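Local atomic coordinates of tail spike protein (PDB entry 6EU4), a protein that probably binds, and as a phage tailspike probably degrades, the capsular polysaccharide of its Acinetobacter baumannii host. Residues K151-N165 with D172-W186. Sequence-based numbering, arbitrary orientation.
Sequences KTTNNTLSLGNRTIN and DVDAIMVAIPRVGDW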
loop_
_atom_site.group_PDB
_atom_site.type_symbol
_atom_site.label_atom_id
_atom_site.label_comp_id
_atom_site.label_asym_id
_atom_site.label_seq_id
_atom_site.Cartn_x
_atom_site.Cartn_y
_atom_site.Cartn_z
ATOM N N LYS A 151 9.842 35.101 9.720
ATOM C CA LYS A 151 9.158 35.861 10.750
ATOM C C LYS A 151 10.149 36.272 11.832
ATOM O O LYS A 151 10.898 35.431 12.339
ATOM C CB LYS A 151 8.030 35.028 11.351
ATOM C CG LYS A 151 7.281 35.804 12.410
ATOM C CD LYS A 151 5.818 35.525 12.360
ATOM C CE LYS A 151 5.057 36.414 13.313
ATOM N NZ LYS A 151 5.014 35.828 14.644
ATOM N N THR A 152 10.129 37.556 12.201
ATOM C CA THR A 152 11.161 38.152 13.044
ATOM C C THR A 152 10.704 38.449 14.465
ATOM O O THR A 152 11.488 38.999 15.256
ATOM C CB THR A 152 11.653 39.463 12.424
ATOM O OG1 THR A 152 10.585 40.413 12.425
ATOM C CG2 THR A 152 12.129 39.239 10.989
ATOM N N THR A 153 9.463 38.150 14.793
ATOM C CA THR A 153 8.887 38.439 16.099
ATOM C C THR A 153 8.005 37.274 16.515
ATOM O O THR A 153 7.747 36.349 15.733
ATOM C CB THR A 153 7.994 39.684 16.087
ATOM O OG1 THR A 153 6.764 39.333 15.420
ATOM C CG2 THR A 153 8.661 40.863 15.387
ATOM N N ASN A 154 7.478 37.372 17.735
ATOM C CA ASN A 154 6.431 36.473 18.200
ATOM C C ASN A 154 5.046 37.117 18.130
ATOM O O ASN A 154 4.117 36.642 18.789
ATOM C CB ASN A 154 6.733 36.016 19.631
ATOM C CG ASN A 154 8.077 35.308 19.738
ATOM O OD1 ASN A 154 9.005 35.810 20.385
ATOM N ND2 ASN A 154 8.203 34.168 19.070
ATOM N N ASN A 155 4.889 38.174 17.334
ATOM C CA ASN A 155 3.624 38.880 17.269
ATOM C C ASN A 155 2.568 38.016 16.587
ATOM O O ASN A 155 2.876 37.116 15.797
ATOM C CB ASN A 155 3.765 40.195 16.514
ATOM C CG ASN A 155 4.630 41.190 17.235
ATOM O OD1 ASN A 155 4.901 41.052 18.427
ATOM N ND2 ASN A 155 5.082 42.197 16.511
ATOM N N THR A 156 1.310 38.323 16.888
ATOM C CA THR A 156 0.166 37.588 16.359
ATOM C C THR A 156 -0.663 38.468 15.427
ATOM O O THR A 156 -0.457 39.681 15.308
ATOM C CB THR A 156 -0.736 37.078 17.491
ATOM O OG1 THR A 156 -1.444 38.181 18.089
ATOM C CG2 THR A 156 0.062 36.362 18.578
ATOM N N LEU A 157 -1.646 37.841 14.784
ATOM C CA LEU A 157 -2.717 38.603 14.163
ATOM C C LEU A 157 -3.546 39.294 15.244
ATOM O O LEU A 157 -3.452 38.985 16.436
ATOM C CB LEU A 157 -3.609 37.693 13.317
ATOM C CG LEU A 157 -2.949 37.005 12.112
ATOM C CD1 LEU A 157 -3.864 35.932 11.530
ATOM C CD2 LEU A 157 -2.616 38.055 11.067
ATOM N N SER A 158 -4.365 40.247 14.813
ATOM C CA SER A 158 -5.216 41.025 15.707
ATOM C C SER A 158 -6.661 40.998 15.214
ATOM O O SER A 158 -7.320 42.028 15.093
ATOM C CB SER A 158 -4.730 42.470 15.801
ATOM O OG SER A 158 -3.373 42.531 16.198
ATOM N N LEU A 159 -7.174 39.806 14.921
ATOM C CA LEU A 159 -8.505 39.675 14.334
ATOM C C LEU A 159 -9.581 39.301 15.342
ATOM O O LEU A 159 -10.769 39.481 15.045
ATOM C CB LEU A 159 -8.490 38.626 13.213
ATOM C CG LEU A 159 -7.484 38.942 12.104
ATOM C CD1 LEU A 159 -7.363 37.762 11.119
ATOM C CD2 LEU A 159 -7.889 40.227 11.375
ATOM N N GLY A 160 -9.210 38.780 16.500
ATOM C CA GLY A 160 -10.173 38.570 17.568
ATOM C C GLY A 160 -11.000 37.305 17.384
ATOM O O GLY A 160 -10.742 36.473 16.521
ATOM N N ASN A 161 -12.036 37.192 18.216
ATOM C CA ASN A 161 -12.864 35.992 18.270
ATOM C C ASN A 161 -13.903 35.980 17.161
ATOM O O ASN A 161 -14.528 37.006 16.868
ATOM C CB ASN A 161 -13.591 35.912 19.620
ATOM C CG ASN A 161 -12.652 35.619 20.772
ATOM O OD1 ASN A 161 -11.753 34.798 20.653
ATOM N ND2 ASN A 161 -12.859 36.295 21.893
ATOM N N ARG A 162 -14.133 34.796 16.593
ATOM C CA ARG A 162 -15.107 34.617 15.524
ATOM C C ARG A 162 -15.832 33.283 15.682
ATOM O O ARG A 162 -15.195 32.239 15.870
ATOM C CB ARG A 162 -14.404 34.687 14.169
ATOM C CG ARG A 162 -15.279 34.381 12.996
ATOM C CD ARG A 162 -14.445 34.297 11.713
ATOM N NE ARG A 162 -15.167 33.575 10.681
ATOM C CZ ARG A 162 -14.633 33.183 9.521
ATOM N NH1 ARG A 162 -13.368 33.457 9.242
ATOM N NH2 ARG A 162 -15.374 32.518 8.642
ATOM N N THR A 163 -17.164 33.311 15.571
ATOM C CA THR A 163 -17.960 32.091 15.653
ATOM C C THR A 163 -18.062 31.465 14.272
ATOM O O THR A 163 -18.523 32.111 13.325
ATOM C CB THR A 163 -19.356 32.371 16.206
ATOM O OG1 THR A 163 -19.230 32.859 17.540
ATOM C CG2 THR A 163 -20.214 31.105 16.208
ATOM N N ILE A 164 -17.645 30.207 14.181
ATOM C CA ILE A 164 -17.686 29.421 12.956
ATOM C C ILE A 164 -18.429 28.134 13.277
ATOM O O ILE A 164 -18.000 27.369 14.153
ATOM C CB ILE A 164 -16.275 29.105 12.433
ATOM C CG1 ILE A 164 -15.468 30.387 12.244
ATOM C CG2 ILE A 164 -16.379 28.313 11.138
ATOM C CD1 ILE A 164 -14.007 30.149 11.770
ATOM N N ASN A 165 -19.537 27.894 12.584
ATOM C CA ASN A 165 -20.319 26.675 12.790
ATOM C C ASN A 165 -20.551 26.424 14.286
ATOM O O ASN A 165 -20.342 25.325 14.798
ATOM C CB ASN A 165 -19.623 25.487 12.141
ATOM C CG ASN A 165 -20.482 24.226 12.115
ATOM O OD1 ASN A 165 -21.702 24.288 12.163
ATOM N ND2 ASN A 165 -19.820 23.062 12.017
ATOM N N ASP A 172 -5.450 34.372 16.619
ATOM C CA ASP A 172 -4.403 35.304 17.043
ATOM C C ASP A 172 -3.319 34.558 17.829
ATOM O O ASP A 172 -3.092 34.784 19.024
ATOM C CB ASP A 172 -5.006 36.435 17.869
ATOM C CG ASP A 172 -5.997 37.308 17.069
ATOM O OD1 ASP A 172 -6.101 37.153 15.830
ATOM O OD2 ASP A 172 -6.665 38.172 17.687
ATOM N N VAL A 173 -2.655 33.652 17.124
ATOM C CA VAL A 173 -1.573 32.841 17.665
ATOM C C VAL A 173 -0.255 33.293 17.054
ATOM O O VAL A 173 -0.211 33.969 16.021
ATOM C CB VAL A 173 -1.789 31.334 17.397
ATOM C CG1 VAL A 173 -3.117 30.875 17.958
ATOM C CG2 VAL A 173 -1.739 31.028 15.929
ATOM N N ASP A 174 0.839 32.900 17.709
ATOM C CA ASP A 174 2.180 33.154 17.182
ATOM C C ASP A 174 2.487 32.083 16.139
ATOM O O ASP A 174 2.845 30.954 16.482
ATOM C CB ASP A 174 3.221 33.138 18.294
ATOM C CG ASP A 174 4.631 33.388 17.766
ATOM O OD1 ASP A 174 4.756 33.847 16.610
ATOM O OD2 ASP A 174 5.602 33.133 18.505
ATOM N N ALA A 175 2.325 32.449 14.869
ATOM C CA ALA A 175 2.537 31.576 13.727
ATOM C C ALA A 175 3.133 32.403 12.598
ATOM O O ALA A 175 3.112 33.635 12.641
ATOM C CB ALA A 175 1.232 30.931 13.265
ATOM N N ILE A 176 3.700 31.727 11.601
ATOM C CA ILE A 176 4.235 32.424 10.431
ATOM C C ILE A 176 3.153 32.645 9.396
ATOM O O ILE A 176 2.984 33.755 8.876
ATOM C CB ILE A 176 5.429 31.654 9.825
ATOM C CG1 ILE A 176 6.481 31.393 10.903
ATOM C CG2 ILE A 176 6.026 32.443 8.672
ATOM C CD1 ILE A 176 7.603 30.485 10.440
HETATM N N MSE A 177 2.410 31.587 9.105
HETATM C CA MSE A 177 1.301 31.627 8.165
HETATM C C MSE A 177 0.073 30.967 8.808
HETATM O O MSE A 177 0.202 29.995 9.559
HETATM C CB MSE A 177 1.701 30.925 6.846
HETATM C CG MSE A 177 0.850 31.232 5.685
HETATM SE SE MSE A 177 1.715 30.465 4.074
HETATM C CE MSE A 177 0.903 31.665 2.848
ATOM N N VAL A 178 -1.110 31.520 8.536
ATOM C CA VAL A 178 -2.360 31.076 9.146
ATOM C C VAL A 178 -3.402 30.891 8.051
ATOM O O VAL A 178 -3.597 31.789 7.225
ATOM C CB VAL A 178 -2.876 32.094 10.183
ATOM C CG1 VAL A 178 -4.170 31.604 10.854
ATOM C CG2 VAL A 178 -1.794 32.391 11.221
ATOM N N ALA A 179 -4.078 29.745 8.056
ATOM C CA ALA A 179 -5.209 29.493 7.168
ATOM C C ALA A 179 -6.493 29.871 7.900
ATOM O O ALA A 179 -6.739 29.382 9.005
ATOM C CB ALA A 179 -5.264 28.019 6.757
ATOM N N ILE A 180 -7.299 30.732 7.286
ATOM C CA ILE A 180 -8.537 31.234 7.888
ATOM C C ILE A 180 -9.692 31.079 6.897
ATOM O O ILE A 180 -9.591 31.560 5.759
ATOM C CB ILE A 180 -8.391 32.711 8.307
ATOM C CG1 ILE A 180 -7.189 32.898 9.227
ATOM C CG2 ILE A 180 -9.693 33.225 8.933
ATOM C CD1 ILE A 180 -6.970 34.354 9.757
ATOM N N PRO A 181 -10.832 30.491 7.277
ATOM C CA PRO A 181 -11.944 30.399 6.319
ATOM C C PRO A 181 -12.474 31.775 5.943
ATOM O O PRO A 181 -12.483 32.715 6.746
ATOM C CB PRO A 181 -13.013 29.586 7.072
ATOM C CG PRO A 181 -12.250 28.890 8.166
ATOM C CD PRO A 181 -11.159 29.841 8.551
ATOM N N ARG A 182 -12.946 31.877 4.703
ATOM C CA ARG A 182 -13.751 33.034 4.321
ATOM C C ARG A 182 -14.942 33.180 5.259
ATOM O O ARG A 182 -15.433 32.206 5.831
ATOM C CB ARG A 182 -14.253 32.885 2.888
ATOM C CG ARG A 182 -13.195 32.870 1.805
ATOM C CD ARG A 182 -13.877 32.518 0.452
ATOM N NE ARG A 182 -12.999 32.723 -0.690
ATOM C CZ ARG A 182 -13.324 32.425 -1.946
ATOM N NH1 ARG A 182 -14.500 31.878 -2.229
ATOM N NH2 ARG A 182 -12.462 32.669 -2.921
ATOM N N VAL A 183 -15.412 34.420 5.422
ATOM C CA VAL A 183 -16.597 34.658 6.241
ATOM C C VAL A 183 -17.775 33.925 5.629
ATOM O O VAL A 183 -18.000 33.979 4.415
ATOM C CB VAL A 183 -16.864 36.167 6.382
ATOM C CG1 VAL A 183 -15.733 36.825 7.142
ATOM C CG2 VAL A 183 -17.035 36.822 5.015
ATOM N N GLY A 184 -18.509 33.188 6.463
ATOM C CA GLY A 184 -19.593 32.343 6.006
ATOM C C GLY A 184 -19.214 30.900 5.741
ATOM O O GLY A 184 -20.108 30.043 5.657
ATOM N N ASP A 185 -17.926 30.605 5.588
ATOM C CA ASP A 185 -17.447 29.253 5.337
ATOM C C ASP A 185 -16.918 28.633 6.632
ATOM O O ASP A 185 -16.629 29.334 7.606
ATOM C CB ASP A 185 -16.329 29.250 4.292
ATOM C CG ASP A 185 -16.825 29.569 2.893
ATOM O OD1 ASP A 185 -18.056 29.564 2.663
ATOM O OD2 ASP A 185 -15.969 29.840 2.025
ATOM N N TRP A 186 -16.764 27.301 6.621
ATOM C CA TRP A 186 -16.169 26.613 7.757
ATOM C C TRP A 186 -14.700 26.266 7.567
ATOM O O TRP A 186 -14.008 26.066 8.569
ATOM C CB TRP A 186 -16.927 25.320 8.082
ATOM C CG TRP A 186 -18.370 25.498 8.392
ATOM C CD1 TRP A 186 -19.019 26.660 8.655
ATOM C CD2 TRP A 186 -19.352 24.465 8.455
ATOM N NE1 TRP A 186 -20.349 26.421 8.869
ATOM C CE2 TRP A 186 -20.579 25.077 8.759
ATOM C CE3 TRP A 186 -19.310 23.078 8.282
ATOM C CZ2 TRP A 186 -21.762 24.352 8.901
ATOM C CZ3 TRP A 186 -20.485 22.359 8.415
ATOM C CH2 TRP A 186 -21.690 22.996 8.726
HETATM O O HOH W 1 -2.045 35.061 14.425
HETATM O O HOH W 2 -8.439 35.773 15.218
HETATM O O HOH W 3 -17.880 31.346 8.873
#
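The backbones of Leu157 and Asp172 come within 4.7 Å at their CA atoms, and water 1 joins Leu157 N to Val173 O. The Asp172 carboxylate faces the turn at Leu159 and Gly160. Asp172 OD1 accepts from Leu159 N at 3.0 Å and Asp172 OD2 from Gly160 N at 2.9 Å. Both N-H groups come to the syn side, somewhat out of the carboxylate plane, and the two bonds fix the rotation of the carboxylate. Water 2 ties the same OD1 to Gly160 O. Asp174 holds the other end of the loop. Lys151 NZ forms a salt bridge to Asp174 OD1 at 2.8 Å and also donates to the carbonyls of Thr153 and Asn155. Asn154 ND2 reaches Asp174 OD2, the amide and carboxylate planes 81° apart. Tyr200 OH also hydrogen-bonds to Asp174 OD1, and Asn154 ND2 also donates to Thr206 O. Many parallel strand pairs stack along this chain, consistent with the beta-helix common in phage tailspikes. Here strand 175-179 belongs to that stack, and strands 161-164 and 167-170 pair antiparallel as a separate hairpin. Leu157 CD1 and Leu159 CD1 both touch Ile180 CD1. With chi1 at 174° and the chain extended to NE, the Arg162 guanidinium reaches the turn at Arg182-Asp185. Arg162 NH1 donates almost straight to Pro181 O at 2.8 Å. NH2 reaches Arg182 O from above the carbonyl plane, while Asp185 N closes the type II turn from the opposite face. Ile164 CD1 lies over the guanidinium. Asn165 stacks on the Trp186 indole, its amide 9° from parallel, with Asn165 CB 3.5 Å from the centroid of the five-membered ring.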